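Local coordinates for exopolyphosphatase (Cytophaga hutchinsonii, PDB 3MDQ), which probably hydrolyses inorganic polyphosphate from the chain end, releasing orthophosphate, as a member of the Ppx/GppA phosphatase family, at residues N14-L19 with L59-K64; V38-G43 with T82-S87; H76-G81 with E301-T306; V93-I98 with I104-I109. All blocks are in the same frame, centred on the assembly; numbering follows the deposited sequence. Where two conformers were deposited one is given.

Interactions 1, 3 and 4 all rest on one five-stranded sheet, whereas interaction 2 ties the loop after strand 27-37 to the short helix that follows strand 76-81. Interactions 1, 2 and 3 are buried; interaction 4 lies nearer the surface and is partly open. Helix 299-309 in interaction 3 packs on one face of the sheet, and helices 52-71 and 91-102 of interactions 1 and 4 on the other, where Leu62 meets Ile98. Strands 76-81 and 106-108, from interactions 3 and 4, are neighbours joined by backbone bonds. All four contacts are apolar, but interaction 4 adds a bridging water and interaction 1 adjoins a bound sulfate.

Interaction 1. Residues N14-L19 with L59-K64; sequences NTFHLL and LDTLKK. With SO4 (sulfate ion), chain E.
Phe16, which reaches Thr61 and Leu62 of helix 52-71, stands just after the turn between strands 5-11 and 15-24, where actin-like ATPase domains typically have a phosphate-binding loop. A sulfate, probably from the crystallisation liquor, is bound here, consistent with a phosphate site. Asn14 ND2 donates to sulfate O1 at 2.9 Å in a nearly straight bond (169°), and Thr15 OG1 gives a second to O4 at 2.7 Å; Arg269 holds the same anion. An alanine in place of Asn14 lacks the amide donor to sulfate O1, and the anion would probably be held less firmly, by Thr15 and Arg269. On the far side of the strand the Phe16 ring meets the helix. Leu62 CG comes to the ring edge, near its plane, 4.0 Å from Phe16 CE2. The methyl Thr61 CG2 approaches obliquely, 3.8 Å from Phe16 CD2. It lies anti to the backbone N of Thr61 (OG1 chi1 -71°), a rotation that presents carbon to the ring while OG1 bonds to Ser36 OG. Ala58 and Phe65 of the same helix, with Val38 and Leu40, complete the packing around Phe16, while Leu62 also leans on Ile98 of helix 91-102.

Interaction 2. Residues V38-G43 with T82-S87; sequences VGLGKG and TSAVRS
Leu40 is the residue through which the loop after strand 27-37 touches helix 83-87, at Ala84 and Val85. The loop begins at Val38 and Gly39, whose backbone bonds to Asn14 fasten it to the turn beside the sulfate, and whose carbonyl oxygens both accept from Arg57. Gly39 has positive phi (62°), which favours glycine and bends the chain ahead of Leu40. The side chain of Leu40 extends toward the helix with CG roughly anti to its own N (chi1 -153°), carrying CD2 to where it meets both helix residues. Leu40 CD2 is 4.0 Å from Ala84 CB and 3.8 Å from Val85 CG2. The methyl of Ala84 also lies along the stem of the leucine, 4.2 Å from Leu40 CB. Past Gly41 the turn is closed by Lys42 N bonding to Gly39 O at 3.3 Å. Lys42 and Gly43 then lead out to solvent. Behind the helix, Arg86 lays its guanidinium over Ser83 N and forms salt bridges with Glu114 and Glu160, while Leu40 itself is also packed against Phe16, Ala58 and Ile50. Between loop and helix everything is carbon against carbon: the contact depends on shape and exclusion of water, and the directional bonds that fix each partner, such as those of Arg57 and Arg86, are made elsewhere.

Interaction 3. Residues H76-G81 with E301-T306; sequences HVIATG and EGVLYT
Val303 of helix 299-309 faces strand 76-81 and divides its two methyls between Ile78 and Thr80. The closer half is with Ile78: the two side chains meet tip to tip, and Ile78 CG2 comes to 3.6 Å from Val303 CG1, with Ile78 CD1 at 4.1 Å from the same methyl. Ile78 was modelled in two conformers, so this fit belongs to the one described. The other half is looser. Thr80 and Val303 pass alongside, running opposite ways, and Thr80 CG2 stays 4.1 Å from Val303 CG2. Thr80 OG1, between the backbone N and carbonyl carbon (chi1 59°), turns aside to a weak bond with Ile9 O, which leaves the methyl to face the helix. In solvent terms the order is reversed: Ile78 is partly exposed, and the strand runs out to exposed His76, whereas Thr80 and Val303 are buried. Within the helix Thr306 OG1 donates to Gly302 O at 2.7 Å, tilted 29° from the carbonyl plane, while Thr306 N reaches that oxygen from the opposite face at 3.0 Å. Val303 also rests on Val8, and Leu304 on Leu19, so the helix spans strands 5-11, 15-24 and 76-81. A C-terminal helix returning over the first domain's sheet, with strand order 3-2-1-4-5, fits the actin-like ATPase fold.

Interaction 4. Residues V93-I98 with I104-I109; sequences VLIDRI and IDVEVI
Helix 93-98, which presents Ile95 and Ile98, runs nearly antiparallel to strand 106-108, their axes at 154° and 9.8 Å apart at closest. Helix 91-102 belongs to a beta-alpha-beta crossover: it follows strand 76-81, and strand 106-108 then returns parallel to that neighbour as the edge of the five-stranded sheet of this actin-like domain. Two isoleucines one helical turn apart do the packing. Ile95 leaves the helix with CG1 beside its backbone N (chi1 -69°) and an extended tail (chi2 171°), bringing CD1 across Val108 at about a right angle, 3.7 Å from Val108 CG2. Farther back, Ile95 CG1 lies 4.1 Å from Val106 CB. Ile98 sits deeper: its CD1 crosses the CG2 methyl of the same valine, 3.9 Å from Val106 CG2, while its branch methyl CG2 lies against the backbone, 3.6 Å from Ile104 O. Val106 thus receives both isoleucines, Ile95 at CB and Ile98 at CG2, and Met11 of strand 5-11 touches Val106 and Ile98 from the sheet. Leu62 of helix 52-71 packs on the same end of Ile98, and Val85 continues the apolar layer past Val108. Asp105 forms a salt bridge with Lys99, farther along the same helix. The two backbones do not bond directly but share a water, which donates to Ile95 O at 2.8 Å and to Ile104 O at 2.8 Å, and accepts from Val106 N at 3.1 Å.

Interaction 1. Residues N14-L19 with L59-K64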
loop_
_atom_site.group_PDB
_atom_site.type_symbol
_atom_site.label_atom_id
_atom_site.label_comp_id
_atom_site.label_asym_id
_atom_site.label_seq_id
_atom_site.Cartn_x
_atom_site.Cartn_y
_atom_site.Cartn_z
ATOM N N ASN A 14 0.404 -5.934 6.426
ATOM C CA ASN A 14 -0.529 -7.014 6.243
ATOM C C ASN A 14 -0.005 -8.066 5.273
ATOM O O ASN A 14 -0.098 -9.269 5.531
ATOM C CB ASN A 14 -1.871 -6.482 5.744
ATOM C CG ASN A 14 -2.615 -5.715 6.786
ATOM O OD1 ASN A 14 -2.230 -5.614 7.947
ATOM N ND2 ASN A 14 -3.702 -5.103 6.349
ATOM N N THR A 15 0.468 -7.604 4.124
ATOM C CA THR A 15 0.777 -8.457 3.000
ATOM C C THR A 15 2.211 -8.260 2.569
ATOM O O THR A 15 2.710 -7.129 2.493
ATOM C CB THR A 15 -0.151 -8.100 1.834
ATOM O OG1 THR A 15 -1.517 -8.257 2.287
ATOM C CG2 THR A 15 0.136 -8.979 0.576
ATOM N N PHE A 16 2.928 -9.379 2.336
ATOM C CA PHE A 16 4.275 -9.315 1.776
ATOM C C PHE A 16 4.148 -9.546 0.278
ATOM O O PHE A 16 3.356 -10.368 -0.137
ATOM C CB PHE A 16 5.207 -10.421 2.338
ATOM C CG PHE A 16 5.759 -10.174 3.721
ATOM C CD1 PHE A 16 5.220 -9.256 4.580
ATOM C CD2 PHE A 16 6.820 -10.929 4.211
ATOM C CE1 PHE A 16 5.752 -9.040 5.840
ATOM C CE2 PHE A 16 7.315 -10.732 5.483
ATOM C CZ PHE A 16 6.760 -9.787 6.309
ATOM N N HIS A 17 4.974 -8.842 -0.497
ATOM C CA HIS A 17 4.967 -8.961 -1.963
ATOM C C HIS A 17 6.322 -9.326 -2.473
ATOM O O HIS A 17 7.351 -8.844 -1.954
ATOM C CB HIS A 17 4.572 -7.623 -2.601
ATOM C CG HIS A 17 3.200 -7.174 -2.233
ATOM N ND1 HIS A 17 2.086 -7.527 -2.966
ATOM C CD2 HIS A 17 2.751 -6.445 -1.184
ATOM C CE1 HIS A 17 1.007 -7.012 -2.383
ATOM N NE2 HIS A 17 1.382 -6.350 -1.307
ATOM N N LEU A 18 6.346 -10.126 -3.540
ATOM C CA LEU A 18 7.545 -10.507 -4.240
ATOM C C LEU A 18 7.357 -10.183 -5.724
ATOM O O LEU A 18 6.445 -10.669 -6.346
ATOM C CB LEU A 18 7.841 -12.008 -4.113
ATOM C CG LEU A 18 8.991 -12.557 -4.961
ATOM C CD1 LEU A 18 10.393 -11.951 -4.622
ATOM C CD2 LEU A 18 9.033 -14.099 -4.792
ATOM N N LEU A 19 8.250 -9.355 -6.248
ATOM C CA LEU A 19 8.290 -9.020 -7.659
ATOM C C LEU A 19 9.640 -9.412 -8.251
ATOM O O LEU A 19 10.681 -8.971 -7.762
ATOM C CB LEU A 19 8.101 -7.523 -7.844
ATOM C CG LEU A 19 8.127 -6.988 -9.281
ATOM C CD1 LEU A 19 6.916 -7.443 -10.039
ATOM C CD2 LEU A 19 8.157 -5.417 -9.254
ATOM N N LEU A 59 8.739 -15.255 8.643
ATOM C CA LEU A 59 9.801 -16.178 8.255
ATOM C C LEU A 59 9.300 -17.269 7.323
ATOM O O LEU A 59 9.975 -17.629 6.361
ATOM C CB LEU A 59 10.519 -16.808 9.454
ATOM C CG LEU A 59 11.724 -16.061 9.993
ATOM C CD1 LEU A 59 12.862 -16.182 9.019
ATOM C CD2 LEU A 59 11.421 -14.616 10.259
ATOM N N ASP A 60 8.119 -17.801 7.597
ATOM C CA ASP A 60 7.525 -18.805 6.705
ATOM C C ASP A 60 7.429 -18.239 5.299
ATOM O O ASP A 60 7.868 -18.839 4.326
ATOM C CB ASP A 60 6.133 -19.181 7.203
ATOM C CG ASP A 60 5.448 -20.208 6.310
ATOM O OD1 ASP A 60 6.055 -21.274 6.071
ATOM O OD2 ASP A 60 4.310 -19.964 5.874
ATOM N N THR A 61 6.883 -17.045 5.186
ATOM C CA THR A 61 6.698 -16.432 3.887
ATOM C C THR A 61 8.038 -16.137 3.218
ATOM O O THR A 61 8.194 -16.377 2.023
ATOM C CB THR A 61 5.871 -15.145 4.012
ATOM O OG1 THR A 61 4.518 -15.510 4.324
ATOM C CG2 THR A 61 5.863 -14.325 2.711
ATOM N N LEU A 62 8.993 -15.643 3.994
ATOM C CA LEU A 62 10.294 -15.335 3.422
ATOM C C LEU A 62 11.064 -16.589 2.953
ATOM O O LEU A 62 11.792 -16.529 1.951
ATOM C CB LEU A 62 11.109 -14.416 4.346
ATOM C CG LEU A 62 10.495 -12.993 4.439
ATOM C CD1 LEU A 62 11.135 -12.222 5.552
ATOM C CD2 LEU A 62 10.569 -12.222 3.136
ATOM N N LYS A 63 10.873 -17.730 3.638
ATOM C CA LYS A 63 11.461 -18.981 3.197
ATOM C C LYS A 63 10.871 -19.365 1.847
ATOM O O LYS A 63 11.590 -19.775 0.938
ATOM C CB LYS A 63 11.259 -20.081 4.233
ATOM C CG LYS A 63 12.119 -19.916 5.499
ATOM C CD LYS A 63 11.915 -21.015 6.527
ATOM C CE LYS A 63 12.574 -22.350 6.117
ATOM N NZ LYS A 63 14.085 -22.254 6.042
ATOM N N LYS A 64 9.558 -19.206 1.689
ATOM C CA LYS A 64 8.933 -19.449 0.405
ATOM C C LYS A 64 9.387 -18.493 -0.696
ATOM O O LYS A 64 9.645 -18.909 -1.827
ATOM C CB LYS A 64 7.419 -19.446 0.554
ATOM C CG LYS A 64 6.927 -20.643 1.369
ATOM C CD LYS A 64 5.431 -20.547 1.680
ATOM C CE LYS A 64 5.001 -21.710 2.574
ATOM N NZ LYS A 64 3.636 -21.531 3.110
HETATM S S SO4 E . -3.474 -5.050 2.493
HETATM O O1 SO4 E . -4.286 -5.696 3.574
HETATM O O2 SO4 E . -2.455 -4.133 2.933
HETATM O O3 SO4 E . -4.412 -4.208 1.683
HETATM O O4 SO4 E . -2.838 -6.038 1.605
#

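Interaction 2. Residues V38-G43 with T82-S87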
loop_
_atom_site.group_PDB
_atom_site.type_symbol
_atom_site.label_atom_id
_atom_site.label_comp_id
_atom_site.label_asym_id
_atom_site.label_seq_id
_atom_site.Cartn_x
_atom_site.Cartn_y
_atom_site.Cartn_z
ATOM N N VAL A 38 0.665 -12.013 5.766
ATOM C CA VAL A 38 1.536 -12.254 6.891
ATOM C C VAL A 38 0.975 -11.678 8.178
ATOM O O VAL A 38 1.134 -12.273 9.240
ATOM C CB VAL A 38 2.950 -11.651 6.630
ATOM C CG1 VAL A 38 3.818 -11.662 7.903
ATOM C CG2 VAL A 38 3.649 -12.463 5.497
ATOM N N GLY A 39 0.323 -10.524 8.138
ATOM C CA GLY A 39 -0.201 -9.972 9.374
ATOM C C GLY A 39 0.870 -9.654 10.378
ATOM O O GLY A 39 0.760 -10.017 11.530
ATOM N N LEU A 40 1.871 -8.912 9.939
ATOM C CA LEU A 40 2.985 -8.499 10.778
ATOM C C LEU A 40 2.502 -7.593 11.906
ATOM O O LEU A 40 3.108 -7.505 12.982
ATOM C CB LEU A 40 4.055 -7.822 9.895
ATOM C CG LEU A 40 5.477 -7.864 10.342
ATOM C CD1 LEU A 40 5.953 -9.305 10.651
ATOM C CD2 LEU A 40 6.310 -7.140 9.281
ATOM N N GLY A 41 1.422 -6.863 11.663
ATOM C CA GLY A 41 0.927 -5.898 12.656
ATOM C C GLY A 41 -0.010 -6.509 13.689
ATOM O O GLY A 41 -0.180 -5.985 14.798
ATOM N N LYS A 42 -0.584 -7.654 13.345
ATOM C CA LYS A 42 -1.605 -8.296 14.158
ATOM C C LYS A 42 -1.092 -8.587 15.554
ATOM O O LYS A 42 -0.032 -9.197 15.731
ATOM C CB LYS A 42 -2.106 -9.572 13.468
ATOM C CG LYS A 42 -3.173 -10.327 14.266
ATOM C CD LYS A 42 -3.550 -11.663 13.602
ATOM C CE LYS A 42 -4.473 -11.491 12.436
ATOM N NZ LYS A 42 -4.655 -12.787 11.714
ATOM N N GLY A 43 -1.844 -8.168 16.558
ATOM C CA GLY A 43 -1.502 -8.457 17.948
ATOM C C GLY A 43 -0.399 -7.584 18.538
ATOM O O GLY A 43 -0.090 -7.720 19.745
ATOM N N THR A 82 8.971 -1.712 6.151
ATOM C CA THR A 82 8.289 -0.408 6.263
ATOM C C THR A 82 7.577 -0.282 7.631
ATOM O O THR A 82 8.220 -0.555 8.648
ATOM C CB THR A 82 7.366 -0.188 5.087
ATOM O OG1 THR A 82 6.455 -1.304 4.936
ATOM C CG2 THR A 82 8.238 0.038 3.795
ATOM N N SER A 83 6.335 0.207 7.696
ATOM C CA SER A 83 5.744 0.649 8.979
ATOM C C SER A 83 5.879 -0.367 10.145
ATOM O O SER A 83 6.330 -0.008 11.232
ATOM C CB SER A 83 4.269 0.952 8.769
ATOM O OG SER A 83 3.686 1.397 9.981
ATOM N N ALA A 84 5.401 -1.586 9.976
ATOM C CA ALA A 84 5.421 -2.524 11.095
ATOM C C ALA A 84 6.863 -2.863 11.514
ATOM O O ALA A 84 7.154 -3.058 12.683
ATOM C CB ALA A 84 4.664 -3.804 10.776
ATOM N N VAL A 85 7.767 -2.914 10.556
ATOM C CA VAL A 85 9.169 -3.226 10.852
ATOM C C VAL A 85 9.831 -2.046 11.550
ATOM O O VAL A 85 10.383 -2.165 12.669
ATOM C CB VAL A 85 9.931 -3.609 9.587
ATOM C CG1 VAL A 85 11.429 -3.817 9.882
ATOM C CG2 VAL A 85 9.343 -4.877 8.916
ATOM N N ARG A 86 9.732 -0.850 10.996
ATOM C CA ARG A 86 10.404 0.284 11.624
ATOM C C ARG A 86 9.813 0.674 13.006
ATOM O O ARG A 86 10.542 1.208 13.848
ATOM C CB ARG A 86 10.469 1.498 10.682
ATOM C CG ARG A 86 9.198 2.160 10.407
ATOM C CD ARG A 86 9.364 3.307 9.360
ATOM N NE ARG A 86 8.049 3.718 8.933
ATOM C CZ ARG A 86 7.537 3.596 7.714
ATOM N NH1 ARG A 86 8.248 3.151 6.706
ATOM N NH2 ARG A 86 6.272 3.942 7.504
ATOM N N SER A 87 8.525 0.385 13.200
ATOM C CA SER A 87 7.785 0.729 14.381
ATOM C C SER A 87 8.057 -0.214 15.555
ATOM O O SER A 87 7.952 0.184 16.719
ATOM C CB SER A 87 6.287 0.662 14.034
ATOM O OG SER A 87 5.518 1.218 15.065
#

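Interaction 3. Residues H76-G81 with E301-T306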
loop_
_atom_site.group_PDB
_atom_site.type_symbol
_atom_site.label_atom_id
_atom_site.label_comp_id
_atom_site.label_asym_id
_atom_site.label_seq_id
_atom_site.Cartn_x
_atom_site.Cartn_y
_atom_site.Cartn_z
ATOM N N HIS A 76 20.309 -9.945 -7.991
ATOM C CA HIS A 76 20.079 -8.661 -7.337
ATOM C C HIS A 76 18.752 -8.702 -6.544
ATOM O O HIS A 76 17.693 -8.630 -7.149
ATOM C CB HIS A 76 20.006 -7.523 -8.368
ATOM C CG HIS A 76 21.144 -7.497 -9.343
ATOM N ND1 HIS A 76 22.432 -7.859 -9.003
ATOM C CD2 HIS A 76 21.186 -7.136 -10.651
ATOM C CE1 HIS A 76 23.215 -7.736 -10.061
ATOM N NE2 HIS A 76 22.486 -7.290 -11.072
ATOM N N VAL A 77 18.832 -8.752 -5.208
ATOM C CA VAL A 77 17.645 -8.825 -4.344
ATOM C C VAL A 77 17.640 -7.638 -3.395
ATOM O O VAL A 77 18.691 -7.269 -2.868
ATOM C CB VAL A 77 17.663 -10.093 -3.509
ATOM C CG1 VAL A 77 16.418 -10.178 -2.657
ATOM C CG2 VAL A 77 17.787 -11.332 -4.406
ATOM N N ILE A 78 16.471 -7.029 -3.194
ATOM C CA ILE A 78 16.311 -6.020 -2.169
ATOM C C ILE A 78 14.979 -6.202 -1.456
ATOM O O ILE A 78 13.921 -6.267 -2.105
ATOM C CB ILE A 78 16.410 -4.603 -2.711
ATOM C CG1 ILE A 78 16.255 -3.607 -1.558
ATOM C CG2 ILE A 78 15.407 -4.381 -3.819
ATOM C CD1 ILE A 78 16.337 -2.195 -1.981
ATOM N N ALA A 79 15.044 -6.240 -0.127
ATOM C CA ALA A 79 13.876 -6.497 0.722
ATOM C C ALA A 79 13.718 -5.290 1.629
ATOM O O ALA A 79 14.650 -4.958 2.352
ATOM C CB ALA A 79 14.084 -7.768 1.568
ATOM N N THR A 80 12.605 -4.568 1.507
ATOM C CA THR A 80 12.411 -3.370 2.282
ATOM C C THR A 80 11.494 -3.719 3.455
ATOM O O THR A 80 10.609 -4.550 3.351
ATOM C CB THR A 80 11.782 -2.233 1.463
ATOM O OG1 THR A 80 10.513 -2.667 0.953
ATOM C CG2 THR A 80 12.698 -1.793 0.300
ATOM N N GLY A 81 11.763 -3.125 4.590
ATOM C CA GLY A 81 10.869 -3.191 5.744
ATOM C C GLY A 81 10.289 -1.799 5.975
ATOM O O GLY A 81 11.035 -0.825 6.032
ATOM N N GLU A 301 7.335 -1.697 -7.216
ATOM C CA GLU A 301 7.667 -1.148 -8.518
ATOM C C GLU A 301 8.508 0.123 -8.415
ATOM O O GLU A 301 9.404 0.337 -9.206
ATOM C CB GLU A 301 6.446 -0.882 -9.379
ATOM C CG GLU A 301 5.752 -2.153 -9.872
ATOM C CD GLU A 301 4.780 -2.777 -8.911
ATOM O OE1 GLU A 301 4.394 -2.173 -7.875
ATOM O OE2 GLU A 301 4.361 -3.952 -9.209
ATOM N N GLY A 302 8.226 0.965 -7.429
ATOM C CA GLY A 302 9.071 2.113 -7.228
ATOM C C GLY A 302 10.494 1.778 -6.895
ATOM O O GLY A 302 11.414 2.461 -7.336
ATOM N N VAL A 303 10.682 0.737 -6.095
ATOM C CA VAL A 303 12.026 0.225 -5.797
ATOM C C VAL A 303 12.725 -0.242 -7.085
ATOM O O VAL A 303 13.882 0.125 -7.364
ATOM C CB VAL A 303 11.959 -0.882 -4.720
ATOM C CG1 VAL A 303 13.279 -1.646 -4.621
ATOM C CG2 VAL A 303 11.546 -0.296 -3.365
ATOM N N LEU A 304 12.023 -1.070 -7.872
ATOM C CA LEU A 304 12.549 -1.565 -9.147
ATOM C C LEU A 304 12.971 -0.421 -10.041
ATOM O O LEU A 304 14.097 -0.418 -10.549
ATOM C CB LEU A 304 11.510 -2.431 -9.839
ATOM C CG LEU A 304 11.809 -2.829 -11.280
ATOM C CD1 LEU A 304 13.034 -3.739 -11.389
ATOM C CD2 LEU A 304 10.559 -3.465 -11.912
ATOM N N TYR A 305 12.087 0.565 -10.217
ATOM C CA TYR A 305 12.400 1.607 -11.200
ATOM C C TYR A 305 13.473 2.575 -10.685
ATOM O O TYR A 305 14.248 3.109 -11.471
ATOM C CB TYR A 305 11.140 2.306 -11.685
ATOM C CG TYR A 305 10.418 1.475 -12.715
ATOM C CD1 TYR A 305 10.850 1.473 -14.032
ATOM C CD2 TYR A 305 9.360 0.653 -12.386
ATOM C CE1 TYR A 305 10.228 0.687 -15.001
ATOM C CE2 TYR A 305 8.754 -0.180 -13.374
ATOM C CZ TYR A 305 9.196 -0.127 -14.657
ATOM O OH TYR A 305 8.584 -0.916 -15.626
ATOM N N THR A 306 13.558 2.745 -9.376
ATOM C CA THR A 306 14.642 3.512 -8.756
ATOM C C THR A 306 15.965 2.825 -9.047
ATOM O O THR A 306 16.939 3.453 -9.458
ATOM C CB THR A 306 14.385 3.724 -7.242
ATOM O OG1 THR A 306 13.202 4.502 -7.102
ATOM C CG2 THR A 306 15.521 4.446 -6.566
#

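Interaction 4. Residues V93-I98 with I104-I109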
loop_
_atom_site.group_PDB
_atom_site.type_symbol
_atom_site.label_atom_id
_atom_site.label_comp_id
_atom_site.label_asym_id
_atom_site.label_seq_id
_atom_site.Cartn_x
_atom_site.Cartn_y
_atom_site.Cartn_z
ATOM N N VAL A 93 15.280 -8.363 16.148
ATOM C CA VAL A 93 15.138 -9.811 16.304
ATOM C C VAL A 93 14.689 -10.422 14.968
ATOM O O VAL A 93 15.250 -11.426 14.506
ATOM C CB VAL A 93 14.094 -10.161 17.405
ATOM C CG1 VAL A 93 13.752 -11.650 17.406
ATOM C CG2 VAL A 93 14.614 -9.702 18.807
ATOM N N LEU A 94 13.645 -9.847 14.384
ATOM C CA LEU A 94 13.123 -10.304 13.081
ATOM C C LEU A 94 14.169 -10.189 11.965
ATOM O O LEU A 94 14.354 -11.139 11.189
ATOM C CB LEU A 94 11.833 -9.573 12.708
ATOM C CG LEU A 94 11.231 -9.954 11.338
ATOM C CD1 LEU A 94 10.949 -11.460 11.286
ATOM C CD2 LEU A 94 9.914 -9.115 11.058
ATOM N N ILE A 95 14.864 -9.053 11.894
ATOM C CA ILE A 95 15.866 -8.816 10.868
ATOM C C ILE A 95 16.986 -9.846 10.974
ATOM O O ILE A 95 17.406 -10.412 9.983
ATOM C CB ILE A 95 16.388 -7.381 10.995
ATOM C CG1 ILE A 95 15.282 -6.398 10.596
ATOM C CG2 ILE A 95 17.647 -7.136 10.117
ATOM C CD1 ILE A 95 15.624 -4.949 10.893
ATOM N N ASP A 96 17.418 -10.141 12.187
ATOM C CA ASP A 96 18.533 -11.082 12.383
ATOM C C ASP A 96 18.082 -12.521 12.065
ATOM O O ASP A 96 18.843 -13.313 11.490
ATOM C CB ASP A 96 19.070 -10.999 13.795
ATOM C CG ASP A 96 19.859 -9.719 14.052
ATOM O OD1 ASP A 96 20.087 -8.908 13.111
ATOM O OD2 ASP A 96 20.240 -9.504 15.222
ATOM N N ARG A 97 16.840 -12.851 12.428
ATOM C CA ARG A 97 16.291 -14.188 12.096
ATOM C C ARG A 97 16.208 -14.360 10.579
ATOM O O ARG A 97 16.535 -15.420 10.060
ATOM C CB ARG A 97 14.946 -14.453 12.780
ATOM C CG ARG A 97 15.020 -14.612 14.296
ATOM C CD ARG A 97 13.644 -14.852 14.922
ATOM N NE ARG A 97 13.640 -14.870 16.388
ATOM C CZ ARG A 97 12.522 -14.944 17.139
ATOM N NH1 ARG A 97 11.349 -15.019 16.575
ATOM N NH2 ARG A 97 12.610 -14.914 18.450
ATOM N N ILE A 98 15.795 -13.318 9.862
ATOM C CA ILE A 98 15.724 -13.362 8.408
ATOM C C ILE A 98 17.119 -13.579 7.791
ATOM O O ILE A 98 17.300 -14.364 6.855
ATOM C CB ILE A 98 15.027 -12.103 7.809
ATOM C CG1 ILE A 98 13.567 -12.102 8.255
ATOM C CG2 ILE A 98 15.200 -12.066 6.270
ATOM C CD1 ILE A 98 12.810 -10.759 8.010
ATOM N N ILE A 104 19.055 -12.907 3.562
ATOM C CA ILE A 104 18.570 -11.672 2.941
ATOM C C ILE A 104 18.737 -10.590 4.028
ATOM O O ILE A 104 18.387 -10.817 5.200
ATOM C CB ILE A 104 17.120 -11.831 2.493
ATOM C CG1 ILE A 104 17.032 -12.788 1.282
ATOM C CG2 ILE A 104 16.501 -10.449 2.129
ATOM C CD1 ILE A 104 15.616 -13.242 0.945
ATOM N N ASP A 105 19.262 -9.432 3.642
ATOM C CA ASP A 105 19.395 -8.294 4.568
ATOM C C ASP A 105 18.239 -7.334 4.329
ATOM O O ASP A 105 18.009 -6.866 3.230
ATOM C CB ASP A 105 20.754 -7.575 4.462
ATOM C CG ASP A 105 21.915 -8.447 4.985
ATOM O OD1 ASP A 105 22.193 -8.519 6.226
ATOM O OD2 ASP A 105 22.530 -9.085 4.143
ATOM N N VAL A 106 17.441 -7.133 5.355
ATOM C CA VAL A 106 16.309 -6.221 5.290
ATOM C C VAL A 106 16.806 -4.781 5.311
ATOM O O VAL A 106 17.599 -4.420 6.191
ATOM C CB VAL A 106 15.389 -6.470 6.470
ATOM C CG1 VAL A 106 14.192 -5.432 6.506
ATOM C CG2 VAL A 106 14.866 -7.861 6.388
ATOM N N GLU A 107 16.339 -3.981 4.372
ATOM C CA GLU A 107 16.586 -2.527 4.327
ATOM C C GLU A 107 15.366 -1.830 4.951
ATOM O O GLU A 107 14.293 -1.811 4.349
ATOM C CB GLU A 107 16.788 -2.085 2.887
ATOM C CG GLU A 107 17.020 -0.594 2.713
ATOM C CD GLU A 107 18.494 -0.216 2.673
ATOM O OE1 GLU A 107 19.243 -0.859 1.892
ATOM O OE2 GLU A 107 18.884 0.735 3.401
ATOM N N VAL A 108 15.546 -1.264 6.137
ATOM C CA VAL A 108 14.486 -0.558 6.814
ATOM C C VAL A 108 14.445 0.859 6.245
ATOM O O VAL A 108 15.457 1.572 6.231
ATOM C CB VAL A 108 14.692 -0.515 8.316
ATOM C CG1 VAL A 108 13.558 0.302 8.970
ATOM C CG2 VAL A 108 14.830 -1.977 8.905
ATOM N N ILE A 109 13.289 1.232 5.712
ATOM C CA ILE A 109 13.144 2.582 5.139
ATOM C C ILE A 109 12.135 3.378 5.937
ATOM O O ILE A 109 11.083 2.841 6.384
ATOM C CB ILE A 109 12.801 2.548 3.643
ATOM C CG1 ILE A 109 11.491 1.843 3.424
ATOM C CG2 ILE A 109 13.951 1.854 2.796
ATOM C CD1 ILE A 109 10.895 2.033 1.974
HETATM O O HOH W 1 17.960 -9.287 7.494
#